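Hypoxanthine-guanine phosphoribosyltransferase (Leishmania tarentolae, PDB 1PZM) probably salvages purines by transferring the phosphoribosyl group of 5-phosphoribosyl diphosphate to hypoxanthine or guanine, yielding IMP or GMP with the help of magnesium. Local coordinates at residues Ala35-Cys40 with Ala76-Asp81; Thr72-Arg77 with Ile180-Asp185; Leu123-Val128 with Ile132-Leu137. All blocks are in the same frame, centred on the assembly; numbering follows the deposited sequence.

Interaction 1. Residues Ala35-Cys40 with Ala76-Asp81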
loop_
_atom_site.group_PDB
_atom_site.type_symbol
_atom_site.label_atom_id
_atom_site.label_comp_id
_atom_site.label_asym_id
_atom_site.label_seq_id
_atom_site.Cartn_x
_atom_site.Cartn_y
_atom_site.Cartn_z
ATOM N N ALA A 35 17.158 -4.991 1.881
ATOM C CA ALA A 35 18.095 -5.547 2.836
ATOM C C ALA A 35 17.996 -4.895 4.243
ATOM O O ALA A 35 18.013 -5.631 5.236
ATOM C CB ALA A 35 19.574 -5.486 2.314
ATOM N N ALA A 36 17.858 -3.566 4.342
ATOM C CA ALA A 36 17.772 -2.918 5.669
ATOM C C ALA A 36 16.396 -3.282 6.345
ATOM O O ALA A 36 16.297 -3.485 7.565
ATOM C CB ALA A 36 17.921 -1.339 5.550
ATOM N N THR A 37 15.357 -3.392 5.538
ATOM C CA THR A 37 14.044 -3.664 6.076
ATOM C C THR A 37 13.951 -5.102 6.574
ATOM O O THR A 37 13.320 -5.342 7.614
ATOM C CB THR A 37 13.002 -3.473 4.994
ATOM O OG1 THR A 37 13.024 -2.104 4.586
ATOM C CG2 THR A 37 11.621 -3.663 5.599
ATOM N N ALA A 38 14.531 -6.054 5.839
ATOM C CA ALA A 38 14.646 -7.459 6.306
ATOM C C ALA A 38 15.329 -7.606 7.664
ATOM O O ALA A 38 14.872 -8.382 8.531
ATOM C CB ALA A 38 15.377 -8.343 5.222
ATOM N N LYS A 39 16.442 -6.884 7.845
ATOM C CA LYS A 39 17.198 -6.878 9.120
ATOM C C LYS A 39 16.340 -6.261 10.212
ATOM O O LYS A 39 16.282 -6.783 11.331
ATOM C CB LYS A 39 18.540 -6.118 9.000
ATOM C CG LYS A 39 19.588 -6.932 8.125
ATOM C CD LYS A 39 20.934 -6.188 8.116
ATOM C CE LYS A 39 22.059 -7.147 7.743
ATOM N NZ LYS A 39 23.434 -6.616 7.958
ATOM N N CYS A 40 15.620 -5.178 9.875
ATOM C CA CYS A 40 14.823 -4.492 10.910
ATOM C C CYS A 40 13.665 -5.433 11.307
ATOM O O CYS A 40 13.340 -5.582 12.475
ATOM C CB CYS A 40 14.325 -3.133 10.386
ATOM S SG CYS A 40 13.036 -2.359 11.420
ATOM N N ALA A 76 5.405 -5.524 5.733
ATOM C CA ALA A 76 4.477 -6.621 6.059
ATOM C C ALA A 76 5.004 -7.993 5.624
ATOM O O ALA A 76 4.954 -8.940 6.394
ATOM C CB ALA A 76 3.017 -6.407 5.496
ATOM N N ARG A 77 5.498 -8.084 4.391
ATOM C CA ARG A 77 6.041 -9.344 3.869
ATOM C C ARG A 77 7.370 -9.820 4.506
ATOM O O ARG A 77 7.547 -10.987 4.758
ATOM C CB ARG A 77 6.125 -9.295 2.347
ATOM C CG ARG A 77 4.727 -9.260 1.677
ATOM C CD ARG A 77 4.793 -9.005 0.207
ATOM N NE ARG A 77 5.024 -7.598 -0.146
ATOM C CZ ARG A 77 4.920 -7.207 -1.430
ATOM N NH1 ARG A 77 4.554 -8.130 -2.403
ATOM N NH2 ARG A 77 5.137 -5.946 -1.768
ATOM N N PHE A 78 8.281 -8.918 4.803
ATOM C CA PHE A 78 9.438 -9.259 5.637
ATOM C C PHE A 78 9.083 -9.769 7.050
ATOM O O PHE A 78 9.733 -10.692 7.584
ATOM C CB PHE A 78 10.428 -8.054 5.710
ATOM C CG PHE A 78 11.123 -7.795 4.398
ATOM C CD1 PHE A 78 10.975 -6.571 3.751
ATOM C CD2 PHE A 78 11.859 -8.828 3.777
ATOM C CE1 PHE A 78 11.578 -6.362 2.482
ATOM C CE2 PHE A 78 12.446 -8.658 2.519
ATOM C CZ PHE A 78 12.303 -7.394 1.858
ATOM N N LEU A 79 8.066 -9.172 7.655
ATOM C CA LEU A 79 7.556 -9.664 8.940
ATOM C C LEU A 79 6.932 -11.087 8.811
ATOM O O LEU A 79 7.170 -11.978 9.667
ATOM C CB LEU A 79 6.574 -8.635 9.533
ATOM C CG LEU A 79 7.168 -7.379 10.161
ATOM C CD1 LEU A 79 6.026 -6.340 10.523
ATOM C CD2 LEU A 79 8.058 -7.659 11.384
ATOM N N ALA A 80 6.235 -11.331 7.703
ATOM C CA ALA A 80 5.791 -12.684 7.395
ATOM C C ALA A 80 6.977 -13.648 7.339
ATOM O O ALA A 80 6.886 -14.760 7.882
ATOM C CB ALA A 80 5.050 -12.733 6.066
ATOM N N ASP A 81 8.068 -13.251 6.680
ATOM C CA ASP A 81 9.301 -14.101 6.649
ATOM C C ASP A 81 9.821 -14.457 8.063
ATOM O O ASP A 81 10.444 -15.536 8.275
ATOM C CB ASP A 81 10.455 -13.398 5.934
ATOM C CG ASP A 81 10.176 -13.121 4.473
ATOM O OD1 ASP A 81 9.207 -13.651 3.872
ATOM O OD2 ASP A 81 10.906 -12.348 3.844
#
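A38 lies against one face of the F78 ring, while T37, the preceding residue of the same helix, touches that ring obliquely. The methyl of A38 makes an off-centre CH-pi contact: its CB is 4.3 Å from the ring centroid and 29° off the normal, nearest to F78 CD2. The backbone of A38 shares this face, and A38 N stands 4.1 Å above the ring plane, displaced toward the rim. A small residue is what such closeness demands, because the CA atoms of A38 and F78 are only 5.6 Å apart and the ring lies directly on the backbone and methyl of A38. On the other half of the ring, T37 CG2 comes to 3.5 Å from F78 CD1, and the two side chains cross at about a right angle. Threonine suits this place because its two branches do different work. With chi1 at -63°, OG1 sits beside the backbone N and bonds to the carbonyl O of V33 in its own helix, while the methyl stands anti to that N and is turned to the ring. The hydroxyl is thus satisfied, and the side-chain contacts are apolar. F78 also packs on A41 of the same helix as A38, and R194 of the second subunit makes a cation-pi contact with it, so a flat aromatic serves an intramolecular and an intersubunit partner at once. D81, a turn further on, forms a salt bridge with that same R194. Beneath the pair, A36 and C40 rest on strand 169-173, and L79 rests on strand 59-64. Two helices lying side by side on one face of a parallel sheet, here 30-48 and 69-81, belong to the alpha/beta core of a type I phosphoribosyltransferase.

Interaction 2. Residues Thr72-Arg77 with Ile180-Asp185. Unlike the reference sequence in segment 180-185: G183 (reference Val), M184 (reference Trp), D185 (reference Thr). With 5GP (guanosine-5'-monophosphate), chain C.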
loop_
_atom_site.group_PDB
_atom_site.type_symbol
_atom_site.label_atom_id
_atom_site.label_comp_id
_atom_site.label_asym_id
_atom_site.label_seq_id
_atom_site.Cartn_x
_atom_site.Cartn_y
_atom_site.Cartn_z
ATOM N N THR A 72 4.975 -0.100 3.881
ATOM C CA THR A 72 4.087 -0.982 4.619
ATOM C C THR A 72 3.907 -2.368 3.881
ATOM O O THR A 72 3.947 -3.438 4.492
ATOM C CB THR A 72 2.671 -0.320 4.825
ATOM O OG1 THR A 72 2.773 0.894 5.611
ATOM C CG2 THR A 72 1.854 -1.221 5.683
ATOM N N ALA A 73 3.633 -2.324 2.575
ATOM C CA ALA A 73 3.439 -3.550 1.790
ATOM C C ALA A 73 4.653 -4.444 1.891
ATOM O O ALA A 73 4.508 -5.670 1.968
ATOM C CB ALA A 73 3.206 -3.203 0.340
ATOM N N ASP A 74 5.844 -3.837 1.825
ATOM C CA ASP A 74 7.090 -4.633 1.805
ATOM C C ASP A 74 7.466 -5.072 3.254
ATOM O O ASP A 74 7.788 -6.209 3.501
ATOM C CB ASP A 74 8.219 -3.761 1.220
ATOM C CG ASP A 74 8.098 -3.567 -0.301
ATOM O OD1 ASP A 74 7.098 -4.078 -0.929
ATOM O OD2 ASP A 74 8.979 -2.913 -0.943
ATOM N N LEU A 75 7.374 -4.156 4.219
ATOM C CA LEU A 75 7.648 -4.516 5.622
ATOM C C LEU A 75 6.710 -5.619 6.082
ATOM O O LEU A 75 7.160 -6.522 6.777
ATOM C CB LEU A 75 7.513 -3.313 6.553
ATOM C CG LEU A 75 7.589 -3.549 8.066
ATOM C CD1 LEU A 75 8.997 -4.059 8.617
ATOM C CD2 LEU A 75 7.127 -2.222 8.844
ATOM N N ALA A 76 5.405 -5.524 5.733
ATOM C CA ALA A 76 4.477 -6.621 6.059
ATOM C C ALA A 76 5.004 -7.993 5.624
ATOM O O ALA A 76 4.954 -8.940 6.394
ATOM C CB ALA A 76 3.017 -6.407 5.496
ATOM N N ARG A 77 5.498 -8.084 4.391
ATOM C CA ARG A 77 6.041 -9.344 3.869
ATOM C C ARG A 77 7.370 -9.820 4.506
ATOM O O ARG A 77 7.547 -10.987 4.758
ATOM C CB ARG A 77 6.125 -9.295 2.347
ATOM C CG ARG A 77 4.727 -9.260 1.677
ATOM C CD ARG A 77 4.793 -9.005 0.207
ATOM N NE ARG A 77 5.024 -7.598 -0.146
ATOM C CZ ARG A 77 4.920 -7.207 -1.430
ATOM N NH1 ARG A 77 4.554 -8.130 -2.403
ATOM N NH2 ARG A 77 5.137 -5.946 -1.768
ATOM N N ILE A 180 12.214 11.563 -3.030
ATOM C CA ILE A 180 11.049 11.085 -3.767
ATOM C C ILE A 180 11.292 9.582 -4.011
ATOM O O ILE A 180 12.419 9.094 -3.798
ATOM C CB ILE A 180 10.904 11.845 -5.126
ATOM C CG1 ILE A 180 12.163 11.560 -5.993
ATOM C CG2 ILE A 180 10.680 13.396 -4.882
ATOM C CD1 ILE A 180 12.072 11.962 -7.440
ATOM N N GLY A 181 10.244 8.867 -4.439
ATOM C CA GLY A 181 10.381 7.455 -4.782
ATOM C C GLY A 181 9.945 6.524 -3.672
ATOM O O GLY A 181 9.813 6.976 -2.564
ATOM N N TYR A 182 9.669 5.244 -3.961
ATOM C CA TYR A 182 9.353 4.294 -2.869
ATOM C C TYR A 182 8.157 4.801 -1.968
ATOM O O TYR A 182 8.143 4.682 -0.704
ATOM C CB TYR A 182 10.629 3.905 -2.106
ATOM C CG TYR A 182 10.490 2.601 -1.347
ATOM C CD1 TYR A 182 10.639 1.373 -2.010
ATOM C CD2 TYR A 182 10.159 2.600 0.013
ATOM C CE1 TYR A 182 10.432 0.178 -1.346
ATOM C CE2 TYR A 182 9.962 1.409 0.699
ATOM C CZ TYR A 182 10.123 0.200 0.009
ATOM O OH TYR A 182 9.966 -1.008 0.681
ATOM N N GLY A 183 7.129 5.323 -2.666
ATOM C CA GLY A 183 5.943 5.852 -1.998
ATOM C C GLY A 183 5.982 7.332 -1.725
ATOM O O GLY A 183 4.926 7.903 -1.429
ATOM N N MET A 184 7.140 8.000 -1.820
ATOM C CA MET A 184 7.210 9.432 -1.407
ATOM C C MET A 184 7.141 10.294 -2.658
ATOM O O MET A 184 7.733 9.932 -3.695
ATOM C CB MET A 184 8.544 9.704 -0.665
ATOM C CG MET A 184 8.554 8.944 0.696
ATOM S SD MET A 184 10.150 8.688 1.545
ATOM C CE MET A 184 10.718 7.217 0.525
ATOM N N ASP A 185 6.488 11.435 -2.576
ATOM C CA ASP A 185 6.107 12.155 -3.787
ATOM C C ASP A 185 6.779 13.519 -3.884
ATOM O O ASP A 185 7.321 14.041 -2.872
ATOM C CB ASP A 185 4.616 12.408 -3.787
ATOM C CG ASP A 185 4.201 13.469 -2.751
ATOM O OD1 ASP A 185 4.584 13.340 -1.581
ATOM O OD2 ASP A 185 3.495 14.445 -3.045
HETATM P P 5GP C . 7.372 16.285 9.606
HETATM O O1P 5GP C . 8.258 15.266 10.234
HETATM O O2P 5GP C . 7.979 17.642 9.594
HETATM O O3P 5GP C . 6.175 16.355 10.481
HETATM O "O5'" 5GP C . 6.981 15.796 8.129
HETATM C "C5'" 5GP C . 6.029 16.485 7.306
HETATM C "C4'" 5GP C . 5.540 15.622 6.104
HETATM O "O4'" 5GP C . 6.437 15.633 4.984
HETATM C "C3'" 5GP C . 5.307 14.146 6.415
HETATM O "O3'" 5GP C . 4.145 13.646 5.749
HETATM C "C2'" 5GP C . 6.567 13.508 5.850
HETATM O "O2'" 5GP C . 6.352 12.148 5.603
HETATM C "C1'" 5GP C . 6.894 14.347 4.606
HETATM N N9 5GP C . 8.359 14.440 4.330
HETATM C C8 5GP C . 9.388 15.062 5.065
HETATM N N7 5GP C . 10.589 14.985 4.340
HETATM C C5 5GP C . 10.202 14.561 3.088
HETATM C C6 5GP C . 10.944 14.280 1.934
HETATM O O6 5GP C . 12.211 14.382 1.933
HETATM N N1 5GP C . 10.285 13.851 0.783
HETATM C C2 5GP C . 8.895 13.726 0.786
HETATM N N2 5GP C . 8.229 13.350 -0.303
HETATM N N3 5GP C . 8.174 13.983 1.918
HETATM C C4 5GP C . 8.839 14.404 3.056
#
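A type I' beta turn from G181 to M184, just behind the guanine end of the GMP pocket, sends the phenol of Y182 across to D74 of helix 69-81. Y182 OH donates a hydrogen bond of 2.7 Å to D74 OD2. The oxygen is met on its anti side, 29° out of the carboxylate plane, and it lies at the edge of the phenol ring, near the ring's plane. Tyrosine has the length for this span, since the nearest CA atoms of the two segments are 10.3 Å apart. D74 OD2 also accepts from W34 NE1 and pairs with R77 of the second subunit, so the buried carboxylate is gripped from several directions. R77 NH2 of the same helix forms a salt bridge with D74 OD1 (2.8 Å), though as a hydrogen bond it is bent and weak, and R77 NE reaches back to the carbonyl O of A73. In the turn, Y182 and G183 occupy the two central, left-handed positions, and the positive phi of G183 (94°) suits glycine. The following residues face the nucleotide in this phosphoribosyltransferase: D185 O lies 2.8 Å from N2 of the GMP base, and M184 CB is 3.7 Å from the same N2.

Interaction 3. Residues Leu123-Val128 with Ile132-Leu137. With 5GP (guanosine-5'-monophosphate), chain C.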
loop_
_atom_site.group_PDB
_atom_site.type_symbol
_atom_site.label_atom_id
_atom_site.label_comp_id
_atom_site.label_asym_id
_atom_site.label_seq_id
_atom_site.Cartn_x
_atom_site.Cartn_y
_atom_site.Cartn_z
ATOM N N LEU A 123 3.237 2.257 14.483
ATOM C CA LEU A 123 3.034 3.290 13.472
ATOM C C LEU A 123 4.112 3.145 12.427
ATOM O O LEU A 123 5.326 3.015 12.769
ATOM C CB LEU A 123 3.097 4.703 14.076
ATOM C CG LEU A 123 1.888 5.132 14.914
ATOM C CD1 LEU A 123 2.205 6.354 15.742
ATOM C CD2 LEU A 123 0.696 5.383 13.996
ATOM N N VAL A 124 3.688 3.181 11.153
ATOM C CA VAL A 124 4.587 2.908 10.040
ATOM C C VAL A 124 4.669 4.183 9.195
ATOM O O VAL A 124 3.687 4.649 8.659
ATOM C CB VAL A 124 4.106 1.720 9.140
ATOM C CG1 VAL A 124 5.066 1.565 7.936
ATOM C CG2 VAL A 124 4.033 0.404 9.947
ATOM N N GLU A 125 5.871 4.757 9.118
ATOM C CA GLU A 125 6.049 6.036 8.435
ATOM C C GLU A 125 7.098 5.931 7.347
ATOM O O GLU A 125 8.113 5.218 7.508
ATOM C CB GLU A 125 6.569 7.053 9.434
ATOM C CG GLU A 125 5.563 7.590 10.384
ATOM C CD GLU A 125 5.066 8.949 9.954
ATOM O OE1 GLU A 125 4.543 9.083 8.813
ATOM O OE2 GLU A 125 5.249 9.894 10.771
ATOM N N ASP A 126 6.919 6.696 6.278
ATOM C CA ASP A 126 7.963 6.707 5.250
ATOM C C ASP A 126 9.175 7.554 5.665
ATOM O O ASP A 126 10.331 7.102 5.559
ATOM C CB ASP A 126 7.420 7.179 3.909
ATOM C CG ASP A 126 6.576 8.409 4.020
ATOM O OD1 ASP A 126 6.397 8.980 5.110
ATOM O OD2 ASP A 126 6.037 8.918 3.023
ATOM N N ILE A 127 8.930 8.752 6.147
ATOM C CA ILE A 127 10.010 9.694 6.436
ATOM C C ILE A 127 9.572 10.625 7.540
ATOM O O ILE A 127 8.423 11.075 7.576
ATOM C CB ILE A 127 10.512 10.428 5.121
ATOM C CG1 ILE A 127 11.733 11.304 5.427
ATOM C CG2 ILE A 127 9.383 11.229 4.404
ATOM C CD1 ILE A 127 12.653 11.460 4.202
ATOM N N VAL A 128 10.479 10.874 8.473
ATOM C CA VAL A 128 10.235 11.796 9.571
ATOM C C VAL A 128 11.250 12.919 9.532
ATOM O O VAL A 128 12.466 12.678 9.539
ATOM C CB VAL A 128 10.206 11.100 10.942
ATOM C CG1 VAL A 128 9.972 12.112 12.070
ATOM C CG2 VAL A 128 9.080 10.031 10.994
ATOM N N ILE A 132 6.777 16.753 13.902
ATOM C CA ILE A 132 5.520 17.286 14.403
ATOM C C ILE A 132 4.373 16.328 14.045
ATOM O O ILE A 132 3.532 15.998 14.884
ATOM C CB ILE A 132 5.329 18.747 13.899
ATOM C CG1 ILE A 132 6.370 19.638 14.606
ATOM C CG2 ILE A 132 3.863 19.309 14.138
ATOM C CD1 ILE A 132 6.562 20.965 13.995
ATOM N N THR A 133 4.380 15.819 12.823
ATOM C CA THR A 133 3.334 14.912 12.373
ATOM C C THR A 133 3.265 13.625 13.218
ATOM O O THR A 133 2.203 13.223 13.709
ATOM C CB THR A 133 3.640 14.527 10.897
ATOM O OG1 THR A 133 3.638 15.729 10.105
ATOM C CG2 THR A 133 2.540 13.629 10.316
ATOM N N LEU A 134 4.408 12.981 13.357
ATOM C CA LEU A 134 4.505 11.760 14.125
ATOM C C LEU A 134 4.092 12.009 15.560
ATOM O O LEU A 134 3.378 11.181 16.125
ATOM C CB LEU A 134 5.925 11.226 14.091
ATOM C CG LEU A 134 6.160 9.874 14.797
ATOM C CD1 LEU A 134 5.181 8.705 14.277
ATOM C CD2 LEU A 134 7.580 9.476 14.601
ATOM N N GLN A 135 4.531 13.132 16.149
ATOM C CA GLN A 135 4.222 13.408 17.546
ATOM C C GLN A 135 2.707 13.430 17.741
ATOM O O GLN A 135 2.178 12.878 18.717
ATOM C CB GLN A 135 4.845 14.740 18.013
ATOM C CG GLN A 135 4.476 15.162 19.474
ATOM C CD GLN A 135 5.042 16.510 19.875
ATOM O OE1 GLN A 135 5.786 16.615 20.871
ATOM N NE2 GLN A 135 4.700 17.543 19.121
ATOM N N TYR A 136 2.007 14.082 16.817
ATOM C CA TYR A 136 0.549 14.181 16.908
ATOM C C TYR A 136 -0.038 12.761 16.859
ATOM O O TYR A 136 -0.893 12.384 17.682
ATOM C CB TYR A 136 -0.009 15.002 15.740
ATOM C CG TYR A 136 -1.534 15.020 15.652
ATOM C CD1 TYR A 136 -2.289 15.849 16.475
ATOM C CD2 TYR A 136 -2.216 14.201 14.740
ATOM C CE1 TYR A 136 -3.666 15.857 16.397
ATOM C CE2 TYR A 136 -3.605 14.211 14.661
ATOM C CZ TYR A 136 -4.311 15.038 15.491
ATOM O OH TYR A 136 -5.679 15.064 15.410
ATOM N N LEU A 137 0.444 11.976 15.905
ATOM C CA LEU A 137 -0.158 10.667 15.673
ATOM C C LEU A 137 0.061 9.788 16.895
ATOM O O LEU A 137 -0.818 9.018 17.278
ATOM C CB LEU A 137 0.432 9.992 14.420
ATOM C CG LEU A 137 0.057 10.603 13.067
ATOM C CD1 LEU A 137 0.851 9.921 11.926
ATOM C CD2 LEU A 137 -1.432 10.525 12.790
HETATM P P 5GP C . 7.372 16.285 9.606
HETATM O O1P 5GP C . 8.258 15.266 10.234
HETATM O O2P 5GP C . 7.979 17.642 9.594
HETATM O O3P 5GP C . 6.175 16.355 10.481
HETATM O "O5'" 5GP C . 6.981 15.796 8.129
HETATM C "C5'" 5GP C . 6.029 16.485 7.306
HETATM C "C4'" 5GP C . 5.540 15.622 6.104
HETATM O "O4'" 5GP C . 6.437 15.633 4.984
HETATM C "C3'" 5GP C . 5.307 14.146 6.415
HETATM O "O3'" 5GP C . 4.145 13.646 5.749
HETATM C "C2'" 5GP C . 6.567 13.508 5.850
HETATM O "O2'" 5GP C . 6.352 12.148 5.603
HETATM C "C1'" 5GP C . 6.894 14.347 4.606
HETATM N N9 5GP C . 8.359 14.440 4.330
HETATM C C8 5GP C . 9.388 15.062 5.065
HETATM N N7 5GP C . 10.589 14.985 4.340
HETATM C C5 5GP C . 10.202 14.561 3.088
HETATM C C6 5GP C . 10.944 14.280 1.934
HETATM O O6 5GP C . 12.211 14.382 1.933
HETATM N N1 5GP C . 10.285 13.851 0.783
HETATM C C2 5GP C . 8.895 13.726 0.786
HETATM N N2 5GP C . 8.229 13.350 -0.303
HETATM N N3 5GP C . 8.174 13.983 1.918
HETATM C C4 5GP C . 8.839 14.404 3.056
#
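L134 is the centre of this contact, reaching from the first turn of helix 132-142 toward L123, E125 and V128. Its CG stands anti to the backbone N (chi1 -176°), which aims the fork at the strand, and the two methyls part from there. CD1 meets L123 CD1 at 4.1 Å, and CD2 meets V128 CG2 at 3.9 Å. The chain turns a corner at D126, so residues before and after it close on the same leucine, a branched side chain well suited to serving both. E125 bends at chi2 and brings OE2 to 3.6 Å from L134 CB, so the carboxylate end, with CG behind it, lies against the aliphatic leucine. L123 CD1 also touches L137 CB at 4.3 Å, extending the apolar contact one turn along the helix.

The outer side is different. I132 is exposed and points away from the strand, Y136 is exposed too, and Q135 lies along the partly exposed flank, where it bonds to R139. At the start of the helix the contact meets GMP. T133 grips one phosphate oxygen, O3P, twice, through its backbone N (3.0 Å) and its OG1 (2.6 Å). A short hydroxyl side chain at a helix start can reach such an anion, and the helix N-terminus would probably favour its negative charge. The ribose O2' donates to I127 O at 3.1 Å, and D126 OD1 lies close to it. The stretch from strand end to helix start corresponds to the PRPP-binding motif of type I phosphoribosyltransferases.

Strand 123-125 and helix 132-137 run nearly antiparallel, at 164°, with axes 10.7 Å apart. The helix belongs to the beta-alpha-beta unit of 127-128, 132-142 and 148-156; V124 points the opposite way, onto F71 and T72 of helix 69-81.

Helix 69-81 joins interactions 1 and 2: they share A76 and R77, their centres lie about 12 Å apart, and T37 CG2 packs against L75 CD1 at 4.0 Å. Both also border the second subunit, whereas interaction 3 does not. Interactions 2 and 3 meet at two places: beside the nucleotide, where M184 CG is 3.4 Å from D126 OD2, and where T72 OG1 packs on V124 CG1 at 3.3 Å. Together they frame GMP, interaction 2 at the amino edge of the base, and interaction 3 at the phosphate, the ribose and, through I127, the base. Interaction 1 stands further off, its centre about 20 Å from that of interaction 3.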